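Local coordinates for CBS domain protein (Porphyromonas gingivalis, PDB 2NQW), which is of unknown function; this piece is its transporter-associated (CorC_HlyC) domain, and proteins of the family are thought to bind flavin adenine dinucleotide, at residues D27-L32 / N37-L42; L54-E59 / D65-E70; D47-L52 / F72-T77. All blocks are in the same frame, centred on the assembly; numbering follows the deposited sequence. Where two conformers were deposited one is given.

The three contacts differ mainly in depth. Contact 3 (47-52 with 72-77), its centre about 2 Å from that of the chain, is wholly buried and apolar, two leucines of helix 49-57 meeting one phenylalanine of the sheet. Contact 2 (54-59 with 65-70) uses the later part of the same helix against the neighbouring edge strand; lying at the surface, it adds charges, a hydrogen bond and a water to its aliphatic packing. Contact 1 (27-32 with 37-42) is partly buried and joins helix 25-32 to the turn before helix 40-43. Its Phe39 also touches Leu52, Phe72 and Phe74, residues of contact 3, while Leu42 and Gly40 lie against contact 2.

Contact 1. Residues D27-L32 / N37-L42; sequences DVRHYL and NAFGEL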
ATOM      1  N   ASP A  27       3.298  10.269   0.348  1.00  9.13           N
ATOM      2  CA  ASP A  27       1.914  10.713   0.403  1.00  9.76           C
ATOM      3  C   ASP A  27       1.061   9.784   1.255  1.00  8.83           C
ATOM      4  O   ASP A  27       0.145  10.250   1.926  1.00  9.20           O
ATOM      5  CB  ASP A  27       1.317  10.891  -0.982  1.00 10.22           C
ATOM      6  CG  ASP A  27       1.838  12.153  -1.675  1.00 11.80           C
ATOM      7  OD1 ASP A  27       2.564  12.966  -1.031  1.00 13.03           O
ATOM      8  OD2 ASP A  27       1.535  12.303  -2.870  1.00 13.24           O
ATOM      9  N   VAL A  28       1.334   8.477   1.245  1.00  8.43           N
ATOM     10  CA  VAL A  28       0.614   7.594   2.166  1.00  8.05           C
ATOM     11  C   VAL A  28       0.888   8.019   3.621  1.00  7.96           C
ATOM     12  O   VAL A  28      -0.048   8.103   4.441  1.00  8.91           O
ATOM     13  CB  VAL A  28       0.992   6.098   1.966  1.00  8.74           C
ATOM     14  CG1 VAL A  28       0.292   5.215   2.989  1.00  9.86           C
ATOM     15  CG2 VAL A  28       0.612   5.619   0.531  1.00  9.56           C
ATOM     16  N   ARG A  29       2.152   8.268   3.966  1.00  8.90           N
ATOM     17  CA  ARG A  29       2.462   8.679   5.327  1.00  9.21           C
ATOM     18  C   ARG A  29       1.812  10.006   5.651  1.00  8.75           C
ATOM     19  O   ARG A  29       1.337  10.215   6.771  1.00  9.24           O
ATOM     20  CB  ARG A  29       3.979   8.777   5.539  1.00  9.36           C
ATOM     21  CG  ARG A  29       4.698   7.419   5.447  1.00  9.54           C
ATOM     22  CD  ARG A  29       6.131   7.511   5.971  1.00 11.41           C
ATOM     23  NE  ARG A  29       6.918   8.422   5.152  1.00 12.99           N
ATOM     24  CZ  ARG A  29       7.643   8.105   4.082  1.00 14.11           C
ATOM     25  NH1 ARG A  29       7.806   6.836   3.700  1.00 12.51           N
ATOM     26  NH2 ARG A  29       8.252   9.080   3.386  1.00 16.63           N
ATOM     27  N   HIS A  30       1.763  10.909   4.665  1.00  8.54           N
ATOM     28  CA  HIS A  30       1.095  12.217   4.850  1.00  8.33           C
ATOM     29  C   HIS A  30      -0.389  12.026   5.174  1.00  9.03           C
ATOM     30  O   HIS A  30      -0.890  12.553   6.180  1.00 10.18           O
ATOM     31  CB  HIS A  30       1.242  13.043   3.568  1.00  8.97           C
ATOM     32  CG  HIS A  30       0.423  14.286   3.540  1.00  9.76           C
ATOM     33  ND1 HIS A  30       0.802  15.423   4.213  1.00 11.92           N
ATOM     34  CD2 HIS A  30      -0.782  14.545   2.982  1.00 10.77           C
ATOM     35  CE1 HIS A  30      -0.132  16.351   4.041  1.00 12.10           C
ATOM     36  NE2 HIS A  30      -1.106  15.845   3.295  1.00 12.20           N
ATOM     37  N   TYR A  31      -1.099  11.260   4.340  1.00  8.73           N
ATOM     38  CA  TYR A  31      -2.549  11.153   4.502  1.00  9.29           C
ATOM     39  C   TYR A  31      -2.935  10.273   5.692  1.00  9.85           C
ATOM     40  O   TYR A  31      -4.028  10.468   6.245  1.00 10.72           O
ATOM     41  CB  TYR A  31      -3.202  10.621   3.209  1.00 10.34           C
ATOM     42  CG  TYR A  31      -3.255  11.711   2.151  1.00 10.62           C
ATOM     43  CD1 TYR A  31      -3.983  12.892   2.368  1.00 13.12           C
ATOM     44  CD2 TYR A  31      -2.556  11.584   0.948  1.00 12.90           C
ATOM     45  CE1 TYR A  31      -4.036  13.911   1.421  1.00 14.00           C
ATOM     46  CE2 TYR A  31      -2.605  12.625  -0.019  1.00 13.71           C
ATOM     47  CZ  TYR A  31      -3.350  13.760   0.246  1.00 13.54           C
ATOM     48  OH  TYR A  31      -3.417  14.758  -0.695  1.00 16.86           O
ATOM     49  N   LEU A  32      -2.082   9.321   6.094  1.00  8.86           N
ATOM     50  CA  LEU A  32      -2.424   8.450   7.220  1.00  8.52           C
ATOM     51  C   LEU A  32      -1.741   8.886   8.506  1.00  8.15           C
ATOM     52  O   LEU A  32      -1.819   8.172   9.504  1.00  9.38           O
ATOM     53  CB  LEU A  32      -2.123   6.980   6.906  1.00  8.73           C
ATOM     54  CG  LEU A  32      -2.929   6.423   5.731  1.00  9.23           C
ATOM     55  CD1 LEU A  32      -2.620   4.927   5.599  1.00 10.59           C
ATOM     56  CD2 LEU A  32      -4.426   6.681   5.891  1.00 11.51           C
ATOM     57  N   ASN A  37       9.394   6.431   9.617  1.00 11.62           N
ATOM     58  CA  ASN A  37       9.903   5.069   9.489  1.00 11.33           C
ATOM     59  C   ASN A  37       8.818   4.024   9.380  1.00  9.67           C
ATOM     60  O   ASN A  37       9.102   2.840   9.530  1.00 10.51           O
ATOM     61  CB  ASN A  37      10.835   4.729  10.662  1.00 13.22           C
ATOM     62  CG  ASN A  37      10.109   4.571  11.962  1.00 15.71           C
ATOM     63  OD1 ASN A  37       8.984   5.038  12.136  1.00 16.45           O
ATOM     64  ND2 ASN A  37      10.743   3.855  12.907  1.00 19.79           N
ATOM     65  N   ALA A  38       7.583   4.406   9.070  1.00  9.75           N
ATOM     66  CA  ALA A  38       6.477   3.460   9.071  1.00  9.37           C
ATOM     67  C   ALA A  38       6.750   2.243   8.175  1.00  8.80           C
ATOM     68  O   ALA A  38       6.346   1.125   8.503  1.00  9.73           O
ATOM     69  CB  ALA A  38       5.180   4.153   8.611  1.00 10.78           C
ATOM     70  N   PHE A  39       7.381   2.473   7.011  1.00  8.66           N
ATOM     71  CA  PHE A  39       7.607   1.378   6.049  1.00  8.97           C
ATOM     72  C   PHE A  39       9.060   0.912   6.046  1.00  8.92           C
ATOM     73  O   PHE A  39       9.448   0.088   5.199  1.00  9.63           O
ATOM     74  CB  PHE A  39       7.109   1.798   4.652  1.00  9.30           C
ATOM     75  CG  PHE A  39       5.667   2.244   4.658  1.00  8.59           C
ATOM     76  CD1 PHE A  39       4.667   1.402   5.143  1.00  9.91           C
ATOM     77  CD2 PHE A  39       5.327   3.503   4.188  1.00  9.87           C
ATOM     78  CE1 PHE A  39       3.327   1.820   5.152  1.00  9.41           C
ATOM     79  CE2 PHE A  39       3.993   3.927   4.192  1.00 10.42           C
ATOM     80  CZ  PHE A  39       2.993   3.101   4.676  1.00  9.27           C
ATOM     81  N   GLY A  40       9.820   1.430   7.008  1.00  8.55           N
ATOM     82  CA  GLY A  40      11.129   0.843   7.329  1.00  9.99           C
ATOM     83  C   GLY A  40      12.157   0.857   6.221  1.00  9.77           C
ATOM     84  O   GLY A  40      12.053   1.588   5.230  1.00 10.45           O
ATOM     85  N   GLU A  41      13.187   0.026   6.367  0.50 10.16           N
ATOM     86  CA  GLU A  41      14.252  -0.009   5.374  0.50 11.22           C
ATOM     87  C   GLU A  41      13.737  -0.491   4.032  0.50 12.12           C
ATOM     88  O   GLU A  41      14.190  -0.020   2.989  0.50 13.29           O
ATOM     89  CB  GLU A  41      15.403  -0.912   5.837  0.50 11.70           C
ATOM     90  CG  GLU A  41      16.167  -0.345   6.986  0.50 12.23           C
ATOM     91  CD  GLU A  41      17.393  -1.180   7.333  0.50 12.92           C
ATOM     92  OE1 GLU A  41      18.343  -1.288   6.516  0.50 14.71           O
ATOM     93  OE2 GLU A  41      17.422  -1.747   8.429  0.50 10.66           O
ATOM     94  N   LEU A  42      12.811  -1.443   4.032  1.00 12.60           N
ATOM     95  CA  LEU A  42      12.273  -1.900   2.789  0.50 13.20           C
ATOM     96  C   LEU A  42      11.612  -0.731   2.022  1.00 13.13           C
ATOM     97  O   LEU A  42      11.783  -0.551   0.793  1.00 13.83           O
ATOM     98  CB  LEU A  42      11.272  -3.004   3.107  0.50 15.31           C
ATOM     99  CG  LEU A  42      10.997  -3.902   1.925  0.50 14.53           C
ATOM    100  CD1 LEU A  42      12.248  -4.719   1.502  0.50 15.36           C
ATOM    101  CD2 LEU A  42       9.860  -4.817   2.244  0.50 17.13           C
TER
HETATM  102  O   HOH W   1       8.441   4.848   5.871  1.00 11.05           O
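Phe39 lays one border of its ring across the flank of helix 25-32, overlapping Val28 and the aliphatic part of Arg29. Val28 presents a single methyl, CG1, which lies near the plane of the ring at its edge, with Val28 CG1 3.8 Å from Phe39 CZ; the two side chains cross at about a right angle. That methyl stands opposite the backbone N (chi1 177°), which carries it off the helix toward the turn. Arg29 comes to the neighbouring carbons of the ring: Arg29 CG is 3.8 Å from Phe39 CE2, and the two side chains run past each other in opposite directions. A bend at chi3 (-63°) then turns the guanidinium back beside the base of the ring, where Arg29 NH1 is 4.2 Å from Phe39 CD2. The two planes stand 53° apart, so this is not a stack. Within the transporter-associated domain the contact joins helix 25-32, which packs on the antiparallel sheet through Val28, to the type I turn from Asn37 to Gly40 that leads into helix 40-43. In that turn Gly40 N donates a hydrogen bond to Asn37 O, and Ala38 CB sits over the centre of one face of the Phe39 ring, 4.3 Å above its plane. Beyond the two segments the ring also meets Phe72, Leu34 and Leu52, whereas Val28 reaches Phe19 and Ile89 of the sheet. The polar link between the segments runs through a water, which accepts from Phe39 N at 2.8 Å and, in a weak bond, from Arg29 NH1 at 3.0 Å. It thereby gives the backbone N-H of Phe39 a partner beside the guanidinium.

Contact 2. Residues L54-E59 / D65-E70; sequences LEIKQE and DTAVYE
Residues 56-59, the end of helix 49-57 and the chain just after it, run back along residues 65-69, 153° apart in direction, with Ile56 and Ala67 closest in the backbone. Strand 66-69 is an outermost strand, within this chain, of the antiparallel sheet of the transporter-associated domain, on one face of which the helix packs. Ile56 meets the strand with both branches: Ile56 CG2 is 3.9 Å from Ala67 CB, and Ile56 CD1 reaches Tyr69 CB at 4.0 Å. Lys57 adds its CG to the same alanine methyl. Bends at chi2, chi3 and chi4 curl the chain round so that Lys57 NZ comes up in front of Thr66 O and donates to it at 2.8 Å, 22° out of the carbonyl plane. Gln58, with positive phi, leaves the helix; beyond it Glu59 faces Asp65 and forms a salt bridge with Lys57. The carboxylates would tend to repel, but the lysine charge, paired with Glu59 and farther from Asp65 (4.5 Å from Lys57 NZ to Asp65 OD2), would probably offset this; Asp65 OD2 also accepts from His62 N. One water bridges all three, accepting from Lys57 NZ at 2.9 Å and donating to Glu59 OE2 and Asp65 OD2, both at 2.7 Å.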
ATOM      1  N   LEU A  54       5.499  -4.808  -4.282  1.00  8.41           N
ATOM      2  CA  LEU A  54       6.421  -5.621  -5.090  1.00  8.75           C
ATOM      3  C   LEU A  54       7.704  -5.944  -4.330  1.00  9.59           C
ATOM      4  O   LEU A  54       8.297  -7.014  -4.505  1.00 10.05           O
ATOM      5  CB  LEU A  54       6.796  -4.882  -6.385  1.00  8.94           C
ATOM      6  CG  LEU A  54       5.643  -4.595  -7.338  1.00  9.93           C
ATOM      7  CD1 LEU A  54       6.131  -3.828  -8.548  1.00 10.85           C
ATOM      8  CD2 LEU A  54       4.950  -5.903  -7.778  1.00 11.56           C
ATOM      9  N   GLU A  55       8.174  -5.005  -3.515  1.00  9.97           N
ATOM     10  CA  GLU A  55       9.420  -5.215  -2.757  1.00 10.85           C
ATOM     11  C   GLU A  55       9.227  -6.301  -1.704  1.00 10.95           C
ATOM     12  O   GLU A  55      10.167  -7.072  -1.416  1.00 12.13           O
ATOM     13  CB  GLU A  55       9.815  -3.907  -2.062  1.00 12.11           C
ATOM     14  CG  GLU A  55      11.227  -3.892  -1.507  1.00 16.59           C
ATOM     15  CD  GLU A  55      12.317  -3.771  -2.537  1.00 21.51           C
ATOM     16  OE1 GLU A  55      12.068  -3.456  -3.698  1.00 22.78           O
ATOM     17  OE2 GLU A  55      13.498  -3.921  -2.143  1.00 29.45           O
ATOM     18  N   ILE A  56       8.025  -6.362  -1.115  1.00  9.52           N
ATOM     19  CA  ILE A  56       7.741  -7.424  -0.149  1.00 10.02           C
ATOM     20  C   ILE A  56       7.586  -8.791  -0.827  1.00 10.62           C
ATOM     21  O   ILE A  56       8.128  -9.806  -0.355  1.00 11.87           O
ATOM     22  CB  ILE A  56       6.477  -7.101   0.690  1.00  9.76           C
ATOM     23  CG1 ILE A  56       6.689  -5.831   1.541  1.00 10.84           C
ATOM     24  CG2 ILE A  56       6.058  -8.263   1.567  1.00 10.76           C
ATOM     25  CD1 ILE A  56       5.366  -5.236   2.052  1.00 11.11           C
ATOM     26  N   LYS A  57       6.833  -8.826  -1.927  1.00  9.42           N
ATOM     27  CA  LYS A  57       6.411 -10.111  -2.499  1.00  9.54           C
ATOM     28  C   LYS A  57       7.363 -10.665  -3.558  1.00 10.83           C
ATOM     29  O   LYS A  57       7.404 -11.870  -3.759  1.00 11.78           O
ATOM     30  CB  LYS A  57       4.983 -10.015  -3.048  1.00 10.27           C
ATOM     31  CG  LYS A  57       3.959  -9.706  -1.959  1.00 10.32           C
ATOM     32  CD  LYS A  57       3.785 -10.847  -0.929  1.00 11.22           C
ATOM     33  CE  LYS A  57       3.179 -12.128  -1.494  1.00 13.33           C
ATOM     34  NZ  LYS A  57       1.815 -11.884  -2.048  1.00 13.05           N
ATOM     35  N   GLN A  58       8.083  -9.779  -4.232  1.00 10.36           N
ATOM     36  CA  GLN A  58       9.124 -10.184  -5.180  0.50 11.16           C
ATOM     37  C   GLN A  58       8.607 -11.138  -6.254  1.00 11.41           C
ATOM     38  O   GLN A  58       9.265 -12.126  -6.616  1.00 12.63           O
ATOM     39  CB  GLN A  58      10.308 -10.749  -4.410  0.50 11.91           C
ATOM     40  CG  GLN A  58      11.032  -9.617  -3.668  0.50 14.49           C
ATOM     41  CD  GLN A  58      11.862  -8.793  -4.630  0.50 15.14           C
ATOM     42  OE1 GLN A  58      12.832  -9.290  -5.149  0.50 13.41           O
ATOM     43  NE2 GLN A  58      11.414  -7.540  -4.945  0.50 17.65           N
ATOM     44  N   GLU A  59       7.434 -10.812  -6.783  1.00  9.63           N
ATOM     45  CA  GLU A  59       6.820 -11.583  -7.858  1.00  9.73           C
ATOM     46  C   GLU A  59       5.828 -10.695  -8.583  1.00  9.28           C
ATOM     47  O   GLU A  59       5.416  -9.652  -8.043  1.00  9.53           O
ATOM     48  CB  GLU A  59       6.116 -12.819  -7.288  1.00 10.41           C
ATOM     49  CG  GLU A  59       4.925 -12.467  -6.410  1.00 10.34           C
ATOM     50  CD  GLU A  59       4.335 -13.646  -5.661  1.00 11.35           C
ATOM     51  OE1 GLU A  59       4.735 -14.813  -5.903  1.00 16.52           O
ATOM     52  OE2 GLU A  59       3.443 -13.384  -4.836  1.00 12.39           O
ATOM     53  N   ASP A  65      -3.851 -10.680  -4.061  1.00  8.95           N
ATOM     54  CA  ASP A  65      -2.610 -10.903  -3.338  1.00  8.73           C
ATOM     55  C   ASP A  65      -2.585 -10.020  -2.087  1.00  8.68           C
ATOM     56  O   ASP A  65      -3.097  -8.882  -2.089  1.00  9.11           O
ATOM     57  CB  ASP A  65      -1.407 -10.513  -4.201  1.00  8.76           C
ATOM     58  CG  ASP A  65      -1.106 -11.519  -5.311  1.00  9.14           C
ATOM     59  OD1 ASP A  65      -1.826 -12.522  -5.446  1.00  9.44           O
ATOM     60  OD2 ASP A  65      -0.130 -11.234  -6.058  1.00  8.98           O
ATOM     61  N   THR A  66      -1.920 -10.522  -1.059  1.00  8.50           N
ATOM     62  CA  THR A  66      -1.730  -9.753   0.165  1.00  9.39           C
ATOM     63  C   THR A  66      -0.244  -9.696   0.544  1.00  9.02           C
ATOM     64  O   THR A  66       0.579 -10.513   0.091  1.00 10.13           O
ATOM     65  CB  THR A  66      -2.523 -10.351   1.339  1.00 10.73           C
ATOM     66  OG1 THR A  66      -2.048 -11.664   1.657  1.00 13.72           O
ATOM     67  CG2 THR A  66      -4.032 -10.390   1.033  1.00 12.88           C
ATOM     68  N   ALA A  67       0.107  -8.722   1.384  1.00  9.27           N
ATOM     69  CA  ALA A  67       1.478  -8.578   1.846  1.00  9.46           C
ATOM     70  C   ALA A  67       1.405  -7.963   3.227  1.00  9.23           C
ATOM     71  O   ALA A  67       0.477  -7.190   3.508  1.00  9.78           O
ATOM     72  CB  ALA A  67       2.280  -7.680   0.921  1.00 10.25           C
ATOM     73  N   VAL A  68       2.388  -8.260   4.069  1.00  9.27           N
ATOM     74  CA  VAL A  68       2.418  -7.721   5.434  1.00  9.82           C
ATOM     75  C   VAL A  68       3.722  -6.973   5.649  1.00  8.84           C
ATOM     76  O   VAL A  68       4.794  -7.461   5.269  1.00 10.14           O
ATOM     77  CB  VAL A  68       2.253  -8.855   6.481  1.00 10.52           C
ATOM     78  CG1 VAL A  68       2.438  -8.317   7.921  1.00 11.86           C
ATOM     79  CG2 VAL A  68       0.869  -9.481   6.345  1.00 13.64           C
ATOM     80  N   TYR A  69       3.638  -5.793   6.272  1.00  8.34           N
ATOM     81  CA  TYR A  69       4.817  -5.111   6.788  1.00  8.32           C
ATOM     82  C   TYR A  69       4.325  -4.511   8.109  1.00  8.01           C
ATOM     83  O   TYR A  69       3.716  -3.430   8.116  1.00  8.45           O
ATOM     84  CB  TYR A  69       5.319  -4.010   5.813  1.00  9.13           C
ATOM     85  CG  TYR A  69       6.708  -3.539   6.206  1.00  8.01           C
ATOM     86  CD1 TYR A  69       7.832  -4.211   5.736  1.00  9.52           C
ATOM     87  CD2 TYR A  69       6.885  -2.484   7.092  1.00  9.14           C
ATOM     88  CE1 TYR A  69       9.113  -3.843   6.132  1.00  8.50           C
ATOM     89  CE2 TYR A  69       8.134  -2.096   7.489  1.00  9.06           C
ATOM     90  CZ  TYR A  69       9.252  -2.771   7.009  1.00  8.90           C
ATOM     91  OH  TYR A  69      10.505  -2.383   7.444  1.00 10.07           O
ATOM     92  N   GLU A  70       4.537  -5.259   9.203  1.00  8.26           N
ATOM     93  CA  GLU A  70       3.811  -4.961  10.437  1.00  8.79           C
ATOM     94  C   GLU A  70       4.002  -3.487  10.820  1.00  8.58           C
ATOM     95  O   GLU A  70       5.119  -2.976  10.771  1.00  9.13           O
ATOM     96  CB  GLU A  70       4.268  -5.864  11.580  1.00  9.94           C
ATOM     97  CG  GLU A  70       3.780  -7.306  11.484  1.00 10.46           C
ATOM     98  CD  GLU A  70       2.317  -7.484  11.821  1.00 11.34           C
ATOM     99  OE1 GLU A  70       1.637  -6.498  12.128  1.00 13.00           O
ATOM    100  OE2 GLU A  70       1.842  -8.642  11.849  1.00 15.33           O
TER
HETATM  101  O   HOH W   2       2.235 -10.966  -4.744  1.00 10.49           O

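Contact 3. Residues D47-L52 / F72-T77; sequences DTLSGL and FRFQVT
From its CB, the side chain of Phe74 leaves strand 72-79 toward helix 49-57; CG lies anti to the carbonyl carbon (chi1 -55°), which sends the ring to two leucines one helical turn apart. On one border of the ring Phe74 CD1 comes within 4.1 Å of Leu49 CD1; the next atom, Phe74 CE1, is nearer, 3.8 Å from the same methyl. At the tip the partner changes, Phe74 CZ lying 3.8 Å from Leu52 CD2. The other border follows with Phe74 CE2 at 3.9 Å from that methyl. Both methyls approach the ring obliquely, Leu49 offering CD1 and Leu52 CD2. Here the helix packs against the antiparallel sheet in the core of this alpha-beta domain, and Phe53 and Ile56 of the same helix, with Ile89 and Tyr69 of the flanking strands, surround the phenylalanine further. The helix start is fixed at its N-cap, where Thr48 OG1 accepts from Gly51 N at 3.0 Å with an N-H...O angle of 153°. Ser50, pointing away from the strand, hydrogen-bonds through OG to Gly21 O, while Leu49 also packs on Ile87.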
ATOM      1  N   ASP A  47       9.475   3.882  -4.155  0.50 12.01           N
ATOM      2  CA  ASP A  47       8.821   5.186  -4.171  0.50 12.19           C
ATOM      3  C   ASP A  47       7.315   5.175  -3.938  0.50 11.11           C
ATOM      4  O   ASP A  47       6.751   6.196  -3.540  0.50 11.85           O
ATOM      5  CB  ASP A  47       9.068   5.921  -5.509  0.50 13.05           C
ATOM      6  CG  ASP A  47       8.527   7.327  -5.489  0.50 16.25           C
ATOM      7  OD1 ASP A  47       8.866   8.044  -4.526  0.50 19.64           O
ATOM      8  OD2 ASP A  47       7.749   7.697  -6.398  0.50 20.59           O
ATOM      9  N   THR A  48       6.661   4.060  -4.240  1.00 10.02           N
ATOM     10  CA  THR A  48       5.198   4.036  -4.223  1.00  9.68           C
ATOM     11  C   THR A  48       4.639   2.869  -3.423  1.00  9.50           C
ATOM     12  O   THR A  48       5.369   1.935  -3.095  1.00  9.32           O
ATOM     13  CB  THR A  48       4.607   3.953  -5.650  1.00 10.32           C
ATOM     14  OG1 THR A  48       4.953   2.668  -6.171  1.00 11.69           O
ATOM     15  CG2 THR A  48       5.149   5.090  -6.571  1.00 11.84           C
ATOM     16  N   LEU A  49       3.343   2.933  -3.148  1.00  9.25           N
ATOM     17  CA  LEU A  49       2.674   1.863  -2.440  1.00  8.79           C
ATOM     18  C   LEU A  49       2.716   0.538  -3.211  1.00  8.69           C
ATOM     19  O   LEU A  49       2.999  -0.523  -2.640  1.00  8.88           O
ATOM     20  CB  LEU A  49       1.236   2.321  -2.117  1.00  9.70           C
ATOM     21  CG  LEU A  49       0.446   1.381  -1.211  1.00  9.55           C
ATOM     22  CD1 LEU A  49       1.060   1.187   0.159  1.00 11.72           C
ATOM     23  CD2 LEU A  49      -0.969   1.934  -1.100  1.00 10.82           C
ATOM     24  N   SER A  50       2.463   0.589  -4.518  1.00  8.84           N
ATOM     25  CA  SER A  50       2.586  -0.634  -5.297  0.50  9.16           C
ATOM     26  C   SER A  50       4.050  -1.096  -5.306  1.00  9.12           C
ATOM     27  O   SER A  50       4.295  -2.306  -5.245  1.00  9.54           O
ATOM     28  CB  SER A  50       2.027  -0.430  -6.704  0.50  9.94           C
ATOM     29  OG  SER A  50       2.776   0.558  -7.373  0.50 10.03           O
ATOM     30  N   GLY A  51       5.011  -0.167  -5.312  1.00  8.70           N
ATOM     31  CA  GLY A  51       6.419  -0.570  -5.227  1.00  9.31           C
ATOM     32  C   GLY A  51       6.716  -1.299  -3.931  1.00  8.45           C
ATOM     33  O   GLY A  51       7.467  -2.291  -3.934  1.00  9.37           O
ATOM     34  N   LEU A  52       6.162  -0.825  -2.807  1.00  8.82           N
ATOM     35  CA  LEU A  52       6.383  -1.515  -1.539  1.00  8.79           C
ATOM     36  C   LEU A  52       5.802  -2.936  -1.624  1.00  8.58           C
ATOM     37  O   LEU A  52       6.422  -3.895  -1.158  1.00  9.07           O
ATOM     38  CB  LEU A  52       5.723  -0.744  -0.399  1.00  9.31           C
ATOM     39  CG  LEU A  52       5.856  -1.387   0.985  1.00 10.48           C
ATOM     40  CD1 LEU A  52       7.325  -1.541   1.409  1.00 13.10           C
ATOM     41  CD2 LEU A  52       5.096  -0.523   1.987  1.00 11.45           C
ATOM     42  N   PHE A  72       1.145  -3.094   9.188  1.00  8.30           N
ATOM     43  CA  PHE A  72       0.276  -2.934   8.015  1.00  8.76           C
ATOM     44  C   PHE A  72       0.033  -4.243   7.302  1.00  8.70           C
ATOM     45  O   PHE A  72       0.921  -5.091   7.195  1.00  9.44           O
ATOM     46  CB  PHE A  72       0.946  -1.941   7.037  1.00  9.19           C
ATOM     47  CG  PHE A  72       1.249  -0.607   7.669  1.00  8.47           C
ATOM     48  CD1 PHE A  72       2.544  -0.294   8.042  1.00  9.00           C
ATOM     49  CD2 PHE A  72       0.235   0.285   7.973  1.00  9.48           C
ATOM     50  CE1 PHE A  72       2.822   0.910   8.665  1.00 10.09           C
ATOM     51  CE2 PHE A  72       0.512   1.506   8.620  1.00 10.33           C
ATOM     52  CZ  PHE A  72       1.798   1.817   8.970  1.00 10.81           C
ATOM     53  N   ARG A  73      -1.162  -4.360   6.751  1.00  8.47           N
ATOM     54  CA  ARG A  73      -1.481  -5.438   5.831  1.00  9.73           C
ATOM     55  C   ARG A  73      -2.070  -4.800   4.579  1.00  9.18           C
ATOM     56  O   ARG A  73      -2.927  -3.895   4.668  1.00  9.38           O
ATOM     57  CB  ARG A  73      -2.502  -6.399   6.455  1.00 10.48           C
ATOM     58  CG  ARG A  73      -2.809  -7.603   5.570  1.00 14.75           C
ATOM     59  CD  ARG A  73      -3.889  -8.518   6.257  1.00 17.61           C
ATOM     60  NE  ARG A  73      -4.208  -9.677   5.417  1.00 26.83           N
ATOM     61  CZ  ARG A  73      -3.461 -10.773   5.358  1.00 30.12           C
ATOM     62  NH1 ARG A  73      -2.369 -10.857   6.115  1.00 32.80           N
ATOM     63  NH2 ARG A  73      -3.805 -11.778   4.543  1.00 30.40           N
ATOM     64  N   PHE A  74      -1.601  -5.269   3.426  1.00  8.35           N
ATOM     65  CA  PHE A  74      -1.983  -4.705   2.132  1.00  8.72           C
ATOM     66  C   PHE A  74      -2.647  -5.770   1.286  1.00  8.47           C
ATOM     67  O   PHE A  74      -2.277  -6.953   1.368  1.00  9.24           O
ATOM     68  CB  PHE A  74      -0.705  -4.304   1.376  1.00  8.73           C
ATOM     69  CG  PHE A  74       0.192  -3.356   2.145  1.00  9.15           C
ATOM     70  CD1 PHE A  74      -0.209  -2.050   2.386  1.00  9.41           C
ATOM     71  CD2 PHE A  74       1.428  -3.761   2.643  1.00 11.69           C
ATOM     72  CE1 PHE A  74       0.594  -1.179   3.105  1.00  9.68           C
ATOM     73  CE2 PHE A  74       2.255  -2.866   3.367  1.00 10.78           C
ATOM     74  CZ  PHE A  74       1.825  -1.562   3.564  1.00  9.08           C
ATOM     75  N   GLN A  75      -3.620  -5.376   0.470  1.00  8.56           N
ATOM     76  CA  GLN A  75      -4.217  -6.322  -0.457  1.00  8.93           C
ATOM     77  C   GLN A  75      -4.402  -5.614  -1.809  1.00  8.29           C
ATOM     78  O   GLN A  75      -4.869  -4.466  -1.874  1.00  8.79           O
ATOM     79  CB  GLN A  75      -5.584  -6.783   0.059  1.00  9.62           C
ATOM     80  CG  GLN A  75      -6.318  -7.767  -0.877  1.00 12.09           C
ATOM     81  CD  GLN A  75      -7.622  -8.220  -0.241  1.00 14.60           C
ATOM     82  OE1 GLN A  75      -7.716  -8.315   0.988  1.00 20.31           O
ATOM     83  NE2 GLN A  75      -8.591  -8.561  -1.052  1.00 17.90           N
ATOM     84  N   VAL A  76      -4.023  -6.308  -2.894  1.00  8.50           N
ATOM     85  CA  VAL A  76      -4.266  -5.742  -4.239  1.00  8.74           C
ATOM     86  C   VAL A  76      -5.746  -5.941  -4.520  1.00  9.35           C
ATOM     87  O   VAL A  76      -6.194  -7.079  -4.671  1.00 10.27           O
ATOM     88  CB  VAL A  76      -3.418  -6.446  -5.316  1.00  8.83           C
ATOM     89  CG1 VAL A  76      -3.802  -5.965  -6.711  1.00 10.10           C
ATOM     90  CG2 VAL A  76      -1.964  -6.164  -5.053  1.00 10.83           C
ATOM     91  N   THR A  77      -6.496  -4.836  -4.622  1.00  9.32           N
ATOM     92  CA  THR A  77      -7.934  -4.967  -4.862  1.00  9.81           C
ATOM     93  C   THR A  77      -8.298  -4.745  -6.332  1.00 10.34           C
ATOM     94  O   THR A  77      -9.337  -5.230  -6.768  1.00 11.62           O
ATOM     95  CB  THR A  77      -8.716  -3.979  -3.993  1.00 10.43           C
ATOM     96  OG1 THR A  77      -8.170  -2.667  -4.198  1.00 11.96           O
ATOM     97  CG2 THR A  77      -8.620  -4.409  -2.511  1.00 11.78           C
TER